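Local coordinates for protein exopolyphosphatase (Cytophaga hutchinsonii, PDB 3MDQ) that probably releases orthophosphate from the ends of inorganic polyphosphate chains, as an exopolyphosphatase of the Ppx/GppA family with an actin-like ATPase fold, at residues 157-162 against 189-194; 136-141 against 278-283; 113-118 against 142-147. All coordinates share one frame; numbering follows the deposited sequence. Where two conformers were deposited one is given.

From the N terminus, helix 111-125 comes first: its residues 113-118 reach forward to 142-147, so interaction 3 closes a short loop around strand 133-138. Interaction 2 starts inside that loop, at 136-141, and closes much later at 278-283, so the two contacts cross. Interaction 1 opens once interaction 3 has closed; it joins 157-162 to 189-194 and falls wholly within the long span of interaction 2. Strands 133-138, 143-148 and 153-159 are neighbours in one sheet. Helix 111-125 covers one face of it, while helix 267-286 and the 189-194 junction cover the other. Interactions 2 and 3 share a sulfate at the 139-142 turn.

Interaction 1 (157-162 against 189-194); sequences QSFEIG and DEVLVP
F159 and V191 set the register, their CA atoms 7.9 Å apart where Q157 to I161, leaving edge strand 153-159, runs almost antiparallel (172°) to V191 to P194, the junction of helices 178-191 and 193-202. The F159 ring collects several of the contacts. Methyl CD2 of L192 sits over the middle of one ring face, 4.1 Å from the centroid and nearly on the ring normal, a clear CH-pi contact. P194 meets the same ring at its edge, CB lying 4.2 Å from CZ of F159. Carbonyl O of V191 comes in obliquely, 3.5 Å from CE2 of F159. V191 has CG1 anti to the backbone N (chi1 174°) in the conformer given, and in that conformer the methyl meets I161 CG2 tip to tip at 3.7 Å and passes alongside F159 CD2. I161 also sends CD1 to within 4.0 Å of L192 CD2. At the other end the extended chain of Q157 lays its amide against the P194 ring, OE1 3.7 Å from CB of P194. E160 points away and forms salt bridges with R86 and R165; it also centres an inverse gamma turn, closed by a weak bond from I161 N to F159 O, after which I161 faces the helices again. L192 reaches on to F145 and L279, joining the junction to the sheet and to helix 267-286. The segments are thus held mainly by apolar packing, without a hydrogen bond between them, and the one polar side chain that touches, Q157, lies at the less buried end.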
ATOM      1  N   GLN A 157       8.042 -11.475  -1.401  1.00 10.00           N
ATOM      2  CA  GLN A 157       8.089 -11.639   0.050  1.00  9.27           C
ATOM      3  C   GLN A 157       7.468 -10.419   0.706  1.00 10.37           C
ATOM      4  O   GLN A 157       7.657  -9.292   0.247  1.00 10.11           O
ATOM      5  CB  GLN A 157       9.526 -11.872   0.532  1.00  9.29           C
ATOM      6  CG  GLN A 157       9.588 -12.310   1.981  1.00 13.62           C
ATOM      7  CD  GLN A 157      10.829 -13.102   2.327  1.00 13.69           C
ATOM      8  OE1 GLN A 157      11.467 -13.718   1.453  1.00 19.04           O
ATOM      9  NE2 GLN A 157      11.182 -13.095   3.613  1.00 19.54           N
ATOM     10  N   SER A 158       6.726 -10.657   1.786  1.00 10.93           N
ATOM     11  CA  SER A 158       6.148  -9.617   2.618  1.00 10.97           C
ATOM     12  C   SER A 158       6.965  -9.529   3.903  1.00 10.41           C
ATOM     13  O   SER A 158       7.351 -10.541   4.484  1.00 11.45           O
ATOM     14  CB  SER A 158       4.718 -10.006   2.952  1.00 11.28           C
ATOM     15  OG  SER A 158       4.102  -9.075   3.814  1.00 13.20           O
ATOM     16  N   PHE A 159       7.167  -8.313   4.369  1.00  9.91           N
ATOM     17  CA  PHE A 159       7.883  -8.037   5.609  1.00 10.32           C
ATOM     18  C   PHE A 159       7.005  -7.142   6.509  1.00 11.26           C
ATOM     19  O   PHE A 159       6.432  -6.154   6.067  1.00 10.92           O
ATOM     20  CB  PHE A 159       9.192  -7.298   5.312  1.00 11.05           C
ATOM     21  CG  PHE A 159      10.159  -8.074   4.448  1.00 10.49           C
ATOM     22  CD1 PHE A 159      10.056  -8.032   3.066  1.00 11.46           C
ATOM     23  CD2 PHE A 159      11.157  -8.833   5.015  1.00 11.76           C
ATOM     24  CE1 PHE A 159      10.938  -8.740   2.275  1.00 10.79           C
ATOM     25  CE2 PHE A 159      12.044  -9.531   4.235  1.00 12.26           C
ATOM     26  CZ  PHE A 159      11.931  -9.480   2.859  1.00 11.31           C
ATOM     27  N   GLU A 160       6.960  -7.466   7.800  1.00 11.43           N
ATOM     28  CA  GLU A 160       6.133  -6.700   8.776  1.00 11.83           C
ATOM     29  C   GLU A 160       6.926  -5.475   9.270  1.00 11.57           C
ATOM     30  O   GLU A 160       7.356  -5.379  10.438  1.00 13.01           O
ATOM     31  CB  GLU A 160       5.627  -7.638   9.897  1.00 14.88           C
ATOM     32  CG  GLU A 160       4.605  -8.692   9.367  1.00 13.81           C
ATOM     33  CD  GLU A 160       3.255  -8.109   8.783  1.00 18.05           C
ATOM     34  OE1 GLU A 160       2.802  -7.015   9.194  1.00 25.36           O
ATOM     35  OE2 GLU A 160       2.607  -8.778   7.940  1.00 19.78           O
ATOM     36  N   ILE A 161       7.130  -4.562   8.337  1.00 11.17           N
ATOM     37  CA  ILE A 161       7.915  -3.322   8.546  1.00 10.22           C
ATOM     38  C   ILE A 161       7.170  -2.105   8.007  1.00 11.03           C
ATOM     39  O   ILE A 161       7.756  -1.085   7.623  1.00 11.62           O
ATOM     40  CB  ILE A 161       9.332  -3.463   7.892  1.00 11.88           C
ATOM     41  CG1 ILE A 161       9.226  -3.600   6.387  1.00 10.96           C
ATOM     42  CG2 ILE A 161      10.116  -4.620   8.560  1.00 12.10           C
ATOM     43  CD1 ILE A 161      10.625  -3.624   5.660  1.00 12.55           C
ATOM     44  N   GLY A 162       5.833  -2.179   7.968  1.00 10.51           N
ATOM     45  CA  GLY A 162       5.035  -1.050   7.574  1.00 10.57           C
ATOM     46  C   GLY A 162       5.237   0.147   8.511  1.00  9.07           C
ATOM     47  O   GLY A 162       5.732   0.015   9.610  1.00  9.35           O
ATOM     48  N   ASP A 189      19.010  -3.138   7.163  1.00  9.69           N
ATOM     49  CA  ASP A 189      20.086  -4.076   6.879  1.00 11.44           C
ATOM     50  C   ASP A 189      19.784  -5.460   7.457  1.00 11.93           C
ATOM     51  O   ASP A 189      20.057  -6.475   6.825  1.00 14.12           O
ATOM     52  CB  ASP A 189      21.405  -3.623   7.487  1.00 12.15           C
ATOM     53  CG  ASP A 189      22.094  -2.511   6.731  1.00 16.37           C
ATOM     54  OD1 ASP A 189      21.738  -2.208   5.570  1.00 15.63           O
ATOM     55  OD2 ASP A 189      23.026  -1.908   7.310  1.00 14.50           O
ATOM     56  N   GLU A 190      19.253  -5.519   8.676  1.00  9.74           N
ATOM     57  CA  GLU A 190      18.965  -6.786   9.339  1.00 11.81           C
ATOM     58  C   GLU A 190      17.739  -7.489   8.735  1.00 13.99           C
ATOM     59  O   GLU A 190      17.749  -8.712   8.550  1.00 18.28           O
ATOM     60  CB  GLU A 190      18.771  -6.555  10.849  1.00 12.86           C
ATOM     61  CG  GLU A 190      20.041  -6.118  11.588  1.00 13.19           C
ATOM     62  CD  GLU A 190      21.186  -7.103  11.437  1.00 19.56           C
ATOM     63  OE1 GLU A 190      20.934  -8.302  11.606  1.00 26.48           O
ATOM     64  OE2 GLU A 190      22.296  -6.677  11.058  1.00 22.44           O
ATOM     65  N   VAL A 191      16.688  -6.725   8.427  0.50 11.77           N
ATOM     66  CA  VAL A 191      15.383  -7.273   7.997  0.50 11.83           C
ATOM     67  C   VAL A 191      15.412  -7.761   6.547  0.50  9.81           C
ATOM     68  O   VAL A 191      14.848  -8.825   6.202  0.50  9.56           O
ATOM     69  CB  VAL A 191      14.241  -6.206   8.131  0.50 13.33           C
ATOM     70  CG1 VAL A 191      12.918  -6.728   7.536  0.50 12.17           C
ATOM     71  CG2 VAL A 191      14.021  -5.802   9.568  0.50 16.54           C
ATOM     72  N   LEU A 192      16.101  -7.008   5.703  1.00 11.55           N
ATOM     73  CA  LEU A 192      15.951  -7.156   4.243  1.00 11.88           C
ATOM     74  C   LEU A 192      16.926  -8.098   3.576  1.00 10.13           C
ATOM     75  O   LEU A 192      17.052  -8.121   2.361  1.00 10.92           O
ATOM     76  CB  LEU A 192      15.962  -5.783   3.563  1.00 11.96           C
ATOM     77  CG  LEU A 192      14.811  -4.880   3.984  1.00 12.46           C
ATOM     78  CD1 LEU A 192      15.069  -3.543   3.295  1.00 15.54           C
ATOM     79  CD2 LEU A 192      13.457  -5.481   3.611  1.00 14.71           C
ATOM     80  N   VAL A 193      17.611  -8.934   4.355  1.00 10.49           N
ATOM     81  CA  VAL A 193      18.531  -9.883   3.756  1.00 10.60           C
ATOM     82  C   VAL A 193      17.915 -10.742   2.650  1.00 12.64           C
ATOM     83  O   VAL A 193      18.516 -10.889   1.614  1.00 11.76           O
ATOM     84  CB  VAL A 193      19.249 -10.761   4.840  1.00 11.73           C
ATOM     85  CG1 VAL A 193      20.122 -11.825   4.167  1.00 15.82           C
ATOM     86  CG2 VAL A 193      20.166  -9.857   5.666  1.00 12.67           C
ATOM     87  N   PRO A 194      16.682 -11.229   2.834  1.00 11.31           N
ATOM     88  CA  PRO A 194      16.101 -12.065   1.769  1.00 10.47           C
ATOM     89  C   PRO A 194      15.855 -11.236   0.501  1.00 12.00           C
ATOM     90  O   PRO A 194      15.930 -11.753  -0.599  1.00 10.89           O
ATOM     91  CB  PRO A 194      14.803 -12.556   2.390  1.00 11.90           C
ATOM     92  CG  PRO A 194      15.070 -12.517   3.871  1.00 15.07           C
ATOM     93  CD  PRO A 194      15.897 -11.308   4.081  1.00 12.78           C
TER

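Interaction 2 (136-141 against 278-283); sequences MDIGGG and CLIEHV. With SO4 (sulfate ion), chain D.
M136 and I138, on one face of central strand 133-138, pack against L279, I280 and V283 of helix 267-286, which runs nearly antiparallel to the strand (163°) with the two axes 10.9 Å apart. M136 is a selenomethionine, and its chain can be followed outward. CB lies against the F145 ring of the neighbouring strand, 3.7 Å from CE1 of F145. Placed between the backbone N and the carbonyl carbon (chi1 63°), CG carries the chain off the strand toward the helix. SE then slides past V283, 4.1 Å from its CG1. A bend at the last torsion (chi3 -67°) turns methyl CE along the helix surface, where it meets CG1 of I280 at 4.1 Å and CG of L279 at 4.2 Å. CE thus lies against L279, I280 and V283, the last through its CG2. I138 supplies the tighter touch: its CD1 comes within 3.6 Å of I280 CG1, the two side chains crossing at a slant. F214 of helix 212-225 lines the same core, touching M136, I138 and I280. Past I138 the strand breaks into G139-G140-G141, where no side chain stands between the backbone and a sulfate, probably from the crystallisation liquor. N of G140 donates to sulfate O2 and N of G141 to sulfate O1, each over 2.9 Å, and T13 binds the anion from another loop. D137, which takes no part in the helix contact, bonds to S211. A strand backed by a buried helix and ending in an Asp-x-Gly-Gly-Gly-Ser turn that cradles an anion matches the second phosphate-binding motif of the actin-like ATPase fold.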
HETATM    1  N   MSE A 136       7.336  -2.498  -5.069  1.00  8.94           N
HETATM    2  CA  MSE A 136       7.244  -2.381  -3.617  1.00 10.48           C
HETATM    3  C   MSE A 136       5.982  -1.633  -3.184  1.00 11.01           C
HETATM    4  O   MSE A 136       5.646  -0.578  -3.738  1.00 10.21           O
HETATM    5  CB  MSE A 136       8.509  -1.748  -3.037  1.00 14.36           C
HETATM    6  CG  MSE A 136       8.780  -0.401  -3.444  1.00 14.38           C
HETATM    7 SE   MSE A 136      10.465   0.244  -2.528  0.75 13.75          SE
HETATM    8  CE  MSE A 136      10.039   0.332  -0.777  1.00 15.24           C
ATOM      9  N   ASP A 137       5.247  -2.221  -2.245  1.00 10.59           N
ATOM     10  CA  ASP A 137       4.024  -1.651  -1.703  1.00  9.95           C
ATOM     11  C   ASP A 137       4.252  -1.359  -0.235  1.00 11.05           C
ATOM     12  O   ASP A 137       4.465  -2.280   0.538  1.00 10.87           O
ATOM     13  CB  ASP A 137       2.841  -2.589  -1.890  1.00 10.61           C
ATOM     14  CG  ASP A 137       1.538  -1.964  -1.410  1.00 14.31           C
ATOM     15  OD1 ASP A 137       1.433  -1.617  -0.208  1.00 16.16           O
ATOM     16  OD2 ASP A 137       0.631  -1.783  -2.258  1.00 13.92           O
ATOM     17  N   ILE A 138       4.304  -0.083   0.127  1.00 10.38           N
ATOM     18  CA  ILE A 138       4.482   0.333   1.524  1.00 11.22           C
ATOM     19  C   ILE A 138       3.156   0.695   2.147  1.00 12.12           C
ATOM     20  O   ILE A 138       2.430   1.581   1.637  1.00 14.36           O
ATOM     21  CB  ILE A 138       5.383   1.562   1.643  1.00 13.96           C
ATOM     22  CG1 ILE A 138       6.763   1.249   1.078  1.00 13.73           C
ATOM     23  CG2 ILE A 138       5.496   1.955   3.117  1.00 16.38           C
ATOM     24  CD1 ILE A 138       7.663   2.504   1.023  1.00 17.50           C
ATOM     25  N   GLY A 139       2.798  -0.026   3.186  1.00 11.80           N
ATOM     26  CA  GLY A 139       1.584   0.254   3.928  1.00 12.75           C
ATOM     27  C   GLY A 139       1.912   0.596   5.371  1.00 12.24           C
ATOM     28  O   GLY A 139       3.079   0.697   5.730  1.00 12.46           O
ATOM     29  N   GLY A 140       0.891   0.764   6.217  1.00 10.95           N
ATOM     30  CA  GLY A 140       1.125   0.973   7.624  1.00  9.92           C
ATOM     31  C   GLY A 140       1.585  -0.215   8.401  1.00  9.45           C
ATOM     32  O   GLY A 140       2.238  -0.076   9.429  1.00 11.17           O
ATOM     33  N   GLY A 141       1.256  -1.426   7.940  1.00  8.81           N
ATOM     34  CA  GLY A 141       1.577  -2.630   8.656  1.00  9.92           C
ATOM     35  C   GLY A 141       2.640  -3.489   8.027  1.00  9.06           C
ATOM     36  O   GLY A 141       3.507  -4.007   8.720  1.00 10.74           O
ATOM     37  N   CYS A 278      12.860   6.759   3.895  1.00 11.28           N
ATOM     38  CA  CYS A 278      14.138   6.138   4.245  1.00 12.04           C
ATOM     39  C   CYS A 278      14.196   4.716   3.701  1.00 10.75           C
ATOM     40  O   CYS A 278      15.229   4.289   3.229  1.00 10.95           O
ATOM     41  CB  CYS A 278      14.342   6.107   5.759  1.00 14.13           C
ATOM     42  SG  CYS A 278      14.713   7.757   6.399  1.00 21.63           S
ATOM     43  N   LEU A 279      13.111   3.971   3.816  1.00  8.94           N
ATOM     44  CA  LEU A 279      13.060   2.596   3.253  1.00  9.66           C
ATOM     45  C   LEU A 279      13.212   2.613   1.745  1.00  8.15           C
ATOM     46  O   LEU A 279      13.933   1.795   1.183  1.00  9.16           O
ATOM     47  CB  LEU A 279      11.760   1.882   3.650  1.00  8.16           C
ATOM     48  CG  LEU A 279      11.564   0.470   3.137  1.00 10.46           C
ATOM     49  CD1 LEU A 279      12.745  -0.409   3.573  1.00 11.09           C
ATOM     50  CD2 LEU A 279      10.226  -0.094   3.613  1.00 11.57           C
ATOM     51  N   ILE A 280      12.557   3.547   1.079  1.00  8.75           N
ATOM     52  CA  ILE A 280      12.672   3.647  -0.385  1.00  8.56           C
ATOM     53  C   ILE A 280      14.129   3.946  -0.784  1.00  8.95           C
ATOM     54  O   ILE A 280      14.673   3.297  -1.701  1.00  9.98           O
ATOM     55  CB  ILE A 280      11.726   4.729  -0.975  1.00  8.64           C
ATOM     56  CG1 ILE A 280      10.269   4.398  -0.685  1.00 11.62           C
ATOM     57  CG2 ILE A 280      11.927   4.815  -2.519  1.00 10.23           C
ATOM     58  CD1 ILE A 280       9.283   5.601  -0.963  1.00 11.64           C
ATOM     59  N   GLU A 281      14.756   4.889  -0.089  0.50  9.41           N
ATOM     60  CA  GLU A 281      16.151   5.214  -0.349  0.50  9.07           C
ATOM     61  C   GLU A 281      16.991   3.943  -0.168  0.50  9.52           C
ATOM     62  O   GLU A 281      17.807   3.613  -1.036  0.50  9.25           O
ATOM     63  CB  GLU A 281      16.622   6.366   0.542  0.50  9.96           C
ATOM     64  CG  GLU A 281      18.100   6.684   0.448  0.50 10.07           C
ATOM     65  CD  GLU A 281      18.507   7.423  -0.785  0.50 16.26           C
ATOM     66  OE1 GLU A 281      17.667   7.713  -1.646  0.50 13.33           O
ATOM     67  OE2 GLU A 281      19.715   7.723  -0.890  0.50 24.07           O
ATOM     68  N   HIS A 282      16.760   3.215   0.929  1.00 10.15           N
ATOM     69  CA  HIS A 282      17.513   2.003   1.206  1.00  9.95           C
ATOM     70  C   HIS A 282      17.415   1.033   0.046  1.00 10.54           C
ATOM     71  O   HIS A 282      18.421   0.476  -0.409  1.00 12.31           O
ATOM     72  CB  HIS A 282      16.971   1.360   2.475  1.00  9.82           C
ATOM     73  CG  HIS A 282      17.835   0.272   3.008  1.00 13.61           C
ATOM     74  ND1 HIS A 282      18.764   0.499   3.990  1.00 15.18           N
ATOM     75  CD2 HIS A 282      17.903  -1.043   2.709  1.00 14.19           C
ATOM     76  CE1 HIS A 282      19.405  -0.631   4.250  1.00 14.16           C
ATOM     77  NE2 HIS A 282      18.918  -1.579   3.478  1.00 13.68           N
ATOM     78  N   VAL A 283      16.195   0.833  -0.448  1.00  9.95           N
ATOM     79  CA  VAL A 283      15.962  -0.094  -1.579  1.00 11.81           C
ATOM     80  C   VAL A 283      16.598   0.408  -2.882  1.00 13.09           C
ATOM     81  O   VAL A 283      17.206  -0.356  -3.628  1.00 11.40           O
ATOM     82  CB  VAL A 283      14.450  -0.386  -1.747  1.00 11.08           C
ATOM     83  CG1 VAL A 283      14.196  -1.268  -3.013  1.00 12.23           C
ATOM     84  CG2 VAL A 283      13.915  -1.071  -0.489  1.00 13.24           C
TER
HETATM   85  S   SO4 D 317      -1.092  -2.067   4.878  1.00 16.48           S
HETATM   86  O1  SO4 D 317       0.224  -2.433   5.452  1.00 17.90           O
HETATM   87  O2  SO4 D 317      -1.450  -0.651   5.211  1.00 17.78           O
HETATM   88  O3  SO4 D 317      -1.019  -2.231   3.417  1.00 19.60           O
HETATM   89  O4  SO4 D 317      -1.926  -3.123   5.430  1.00 23.00           O

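Interaction 3 (113-118 against 142-147); sequences REAELI and SVEFII. With SO4 (sulfate ion), chain D.
E114 stretches fully out from its helix, CG anti to the backbone N (chi1 -177°), while E144 folds back at its second torsion (chi2 68°); together these bring the two carboxylates face to face. The setting is the actin-like ATPase fold: helix 111-125 lies on the sheet face opposite helix 267-286, and segment 142-147 opens the second strand of the hairpin built by strands 133-138 and 143-148. The carboxylate planes are 25° apart and stacked, with OE2 of E114 3.2 Å from OE1 of E144, two acceptors with no hydrogen bond between them. Partners hold both groups in place. R86 forms a salt bridge to E114 OE1, and S142 OG donates to the syn lone pair of E144 OE2 over 2.6 Å; S158 binds that same oxygen. Further along the strand the packing is close and mixes aliphatic carbon with oxygen. The stem of E144 lies over A115, whose CB is 3.7 Å from CG of E144, and the small alanine lets the helix come near the strand. I146 presses CG1 against the carbonyl O of A115 at 3.5 Å. I118 crosses E144 at about a right angle, its CD1 3.5 Å from OE1 of E144. L299 of helix 299-309 touches I118 as well. At the S142 end the contact runs into the sulfate site, where backbone N of S142 gives a nearly straight hydrogen bond to sulfate O1 (2.9 Å). One water joins acid, hydroxyl and anion: it bonds to S142 OG, to OE2 of E114 at 2.6 Å and to sulfate O4 at 2.6 Å.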
ATOM      1  N   ARG A 113       0.406 -13.951  -0.386  1.00  9.61           N
ATOM      2  CA  ARG A 113      -0.713 -13.829  -1.315  1.00  9.51           C
ATOM      3  C   ARG A 113      -1.018 -12.381  -1.572  1.00  9.08           C
ATOM      4  O   ARG A 113      -1.345 -11.992  -2.701  1.00  9.96           O
ATOM      5  CB  ARG A 113      -1.952 -14.480  -0.726  1.00  9.89           C
ATOM      6  CG  ARG A 113      -3.150 -14.521  -1.648  1.00 11.18           C
ATOM      7  CD  ARG A 113      -2.847 -15.309  -2.881  1.00 13.95           C
ATOM      8  NE  ARG A 113      -3.973 -15.307  -3.829  1.00 15.33           N
ATOM      9  CZ  ARG A 113      -3.815 -15.325  -5.145  1.00 15.46           C
ATOM     10  NH1 ARG A 113      -2.621 -15.288  -5.681  1.00 16.52           N
ATOM     11  NH2 ARG A 113      -4.871 -15.309  -5.952  1.00 19.81           N
ATOM     12  N   GLU A 114      -0.902 -11.549  -0.538  1.00  9.12           N
ATOM     13  CA  GLU A 114      -1.043 -10.092  -0.686  1.00  8.82           C
ATOM     14  C   GLU A 114      -0.046  -9.554  -1.753  1.00  8.44           C
ATOM     15  O   GLU A 114      -0.419  -8.783  -2.642  1.00  9.67           O
ATOM     16  CB  GLU A 114      -0.810  -9.384   0.663  1.00 10.88           C
ATOM     17  CG  GLU A 114      -0.998  -7.910   0.639  1.00 10.99           C
ATOM     18  CD  GLU A 114      -0.782  -7.250   2.003  1.00 11.59           C
ATOM     19  OE1 GLU A 114      -0.366  -7.953   2.950  1.00 12.60           O
ATOM     20  OE2 GLU A 114      -0.994  -5.997   2.124  1.00 13.43           O
ATOM     21  N   ALA A 115       1.186 -10.004  -1.669  1.00  7.44           N
ATOM     22  CA  ALA A 115       2.185  -9.600  -2.641  1.00  7.99           C
ATOM     23  C   ALA A 115       1.800 -10.015  -4.069  1.00  8.25           C
ATOM     24  O   ALA A 115       1.917  -9.228  -5.031  1.00  8.72           O
ATOM     25  CB  ALA A 115       3.551 -10.173  -2.252  1.00  8.65           C
ATOM     26  N   GLU A 116       1.349 -11.247  -4.220  1.00  8.83           N
ATOM     27  CA  GLU A 116       0.920 -11.742  -5.545  1.00  7.46           C
ATOM     28  C   GLU A 116      -0.195 -10.884  -6.119  1.00 10.46           C
ATOM     29  O   GLU A 116      -0.222 -10.554  -7.322  1.00 10.10           O
ATOM     30  CB  GLU A 116       0.505 -13.205  -5.460  1.00  9.12           C
ATOM     31  CG  GLU A 116       1.649 -14.111  -5.122  1.00 15.06           C
ATOM     32  CD  GLU A 116       1.209 -15.494  -4.719  1.00 24.20           C
ATOM     33  OE1 GLU A 116       0.005 -15.772  -4.570  1.00 15.35           O
ATOM     34  OE2 GLU A 116       2.118 -16.311  -4.487  1.00 33.79           O
ATOM     35  N   LEU A 117      -1.188 -10.580  -5.283  1.00  9.89           N
ATOM     36  CA  LEU A 117      -2.347  -9.842  -5.749  1.00  8.39           C
ATOM     37  C   LEU A 117      -1.958  -8.412  -6.087  1.00  8.24           C
ATOM     38  O   LEU A 117      -2.389  -7.879  -7.109  1.00  8.13           O
ATOM     39  CB  LEU A 117      -3.463  -9.890  -4.704  1.00  8.78           C
ATOM     40  CG  LEU A 117      -4.093 -11.234  -4.448  1.00 10.85           C
ATOM     41  CD1 LEU A 117      -4.894 -11.181  -3.139  1.00 10.84           C
ATOM     42  CD2 LEU A 117      -5.006 -11.647  -5.634  1.00 10.10           C
ATOM     43  N   ILE A 118      -1.141  -7.783  -5.253  1.00  8.79           N
ATOM     44  CA  ILE A 118      -0.622  -6.448  -5.566  1.00  9.67           C
ATOM     45  C   ILE A 118       0.043  -6.463  -6.951  1.00  8.63           C
ATOM     46  O   ILE A 118      -0.208  -5.573  -7.787  1.00  9.00           O
ATOM     47  CB  ILE A 118       0.364  -5.951  -4.516  1.00  7.85           C
ATOM     48  CG1 ILE A 118      -0.407  -5.628  -3.224  1.00 10.75           C
ATOM     49  CG2 ILE A 118       1.151  -4.731  -5.042  1.00  9.53           C
ATOM     50  CD1 ILE A 118       0.471  -5.556  -1.974  1.00 10.52           C
ATOM     51  N   SER A 142       2.580  -3.629   6.703  1.00  9.57           N
ATOM     52  CA  SER A 142       3.598  -4.425   6.003  1.00 10.22           C
ATOM     53  C   SER A 142       4.086  -3.763   4.727  1.00  8.80           C
ATOM     54  O   SER A 142       3.524  -2.783   4.270  1.00  9.73           O
ATOM     55  CB  SER A 142       3.034  -5.810   5.687  1.00 10.51           C
ATOM     56  OG  SER A 142       2.028  -5.732   4.694  1.00 12.20           O
ATOM     57  N   VAL A 143       5.216  -4.290   4.227  1.00  8.12           N
ATOM     58  CA  VAL A 143       5.760  -3.899   2.953  1.00  7.47           C
ATOM     59  C   VAL A 143       5.977  -5.179   2.128  1.00  8.45           C
ATOM     60  O   VAL A 143       6.608  -6.145   2.584  1.00  9.59           O
ATOM     61  CB  VAL A 143       7.097  -3.154   3.102  1.00  9.51           C
ATOM     62  CG1 VAL A 143       7.671  -2.758   1.723  1.00 12.11           C
ATOM     63  CG2 VAL A 143       6.930  -1.883   4.043  1.00 10.30           C
ATOM     64  N   GLU A 144       5.399  -5.191   0.934  1.00  8.67           N
ATOM     65  CA  GLU A 144       5.539  -6.322   0.013  1.00  9.78           C
ATOM     66  C   GLU A 144       6.511  -5.950  -1.110  1.00  9.37           C
ATOM     67  O   GLU A 144       6.442  -4.842  -1.638  1.00  9.99           O
ATOM     68  CB  GLU A 144       4.207  -6.727  -0.611  1.00 11.95           C
ATOM     69  CG  GLU A 144       3.245  -7.470   0.308  1.00 12.50           C
ATOM     70  CD  GLU A 144       2.711  -6.618   1.406  1.00 13.42           C
ATOM     71  OE1 GLU A 144       2.066  -5.607   1.116  1.00 13.88           O
ATOM     72  OE2 GLU A 144       2.932  -6.978   2.598  1.00 14.60           O
ATOM     73  N   PHE A 145       7.375  -6.891  -1.442  1.00  8.93           N
ATOM     74  CA  PHE A 145       8.300  -6.768  -2.535  1.00  7.84           C
ATOM     75  C   PHE A 145       8.067  -7.906  -3.500  1.00  8.53           C
ATOM     76  O   PHE A 145       7.900  -9.069  -3.063  1.00  9.02           O
ATOM     77  CB  PHE A 145       9.723  -6.847  -2.047  1.00  7.97           C
ATOM     78  CG  PHE A 145      10.157  -5.694  -1.179  1.00  8.25           C
ATOM     79  CD1 PHE A 145      10.595  -4.526  -1.739  1.00  9.81           C
ATOM     80  CD2 PHE A 145      10.150  -5.819   0.196  1.00 11.04           C
ATOM     81  CE1 PHE A 145      10.991  -3.472  -0.939  1.00  9.27           C
ATOM     82  CE2 PHE A 145      10.571  -4.781   0.985  1.00  9.64           C
ATOM     83  CZ  PHE A 145      11.000  -3.620   0.431  1.00  9.36           C
ATOM     84  N   ILE A 146       8.012  -7.588  -4.795  1.00  7.94           N
ATOM     85  CA  ILE A 146       7.812  -8.583  -5.829  1.00  7.96           C
ATOM     86  C   ILE A 146       8.792  -8.346  -6.984  1.00  8.83           C
ATOM     87  O   ILE A 146       8.925  -7.187  -7.443  1.00  8.88           O
ATOM     88  CB  ILE A 146       6.379  -8.562  -6.414  1.00  7.68           C
ATOM     89  CG1 ILE A 146       5.299  -8.542  -5.326  1.00  9.92           C
ATOM     90  CG2 ILE A 146       6.174  -9.747  -7.390  1.00  9.27           C
ATOM     91  CD1 ILE A 146       4.790  -7.170  -5.002  1.00  8.82           C
ATOM     92  N   ILE A 147       9.479  -9.397  -7.453  1.00  7.79           N
ATOM     93  CA  ILE A 147      10.318  -9.306  -8.625  1.00  7.47           C
ATOM     94  C   ILE A 147       9.638 -10.059  -9.748  1.00  8.05           C
ATOM     95  O   ILE A 147       9.303 -11.202  -9.561  1.00  9.01           O
ATOM     96  CB  ILE A 147      11.727  -9.822  -8.383  1.00  8.49           C
ATOM     97  CG1 ILE A 147      12.448  -8.986  -7.330  1.00  9.61           C
ATOM     98  CG2 ILE A 147      12.540  -9.879  -9.700  1.00 11.02           C
ATOM     99  CD1 ILE A 147      13.794  -9.518  -6.869  1.00 11.69           C
TER
HETATM  100  S   SO4 D 317      -1.092  -2.067   4.878  1.00 16.48           S
HETATM  101  O1  SO4 D 317       0.224  -2.433   5.452  1.00 17.90           O
HETATM  102  O2  SO4 D 317      -1.450  -0.651   5.211  1.00 17.78           O
HETATM  103  O3  SO4 D 317      -1.019  -2.231   3.417  1.00 19.60           O
HETATM  104  O4  SO4 D 317      -1.926  -3.123   5.430  1.00 23.00           O
HETATM  105  O   HOH W   1      -0.758  -5.333   4.668  1.00 13.42           O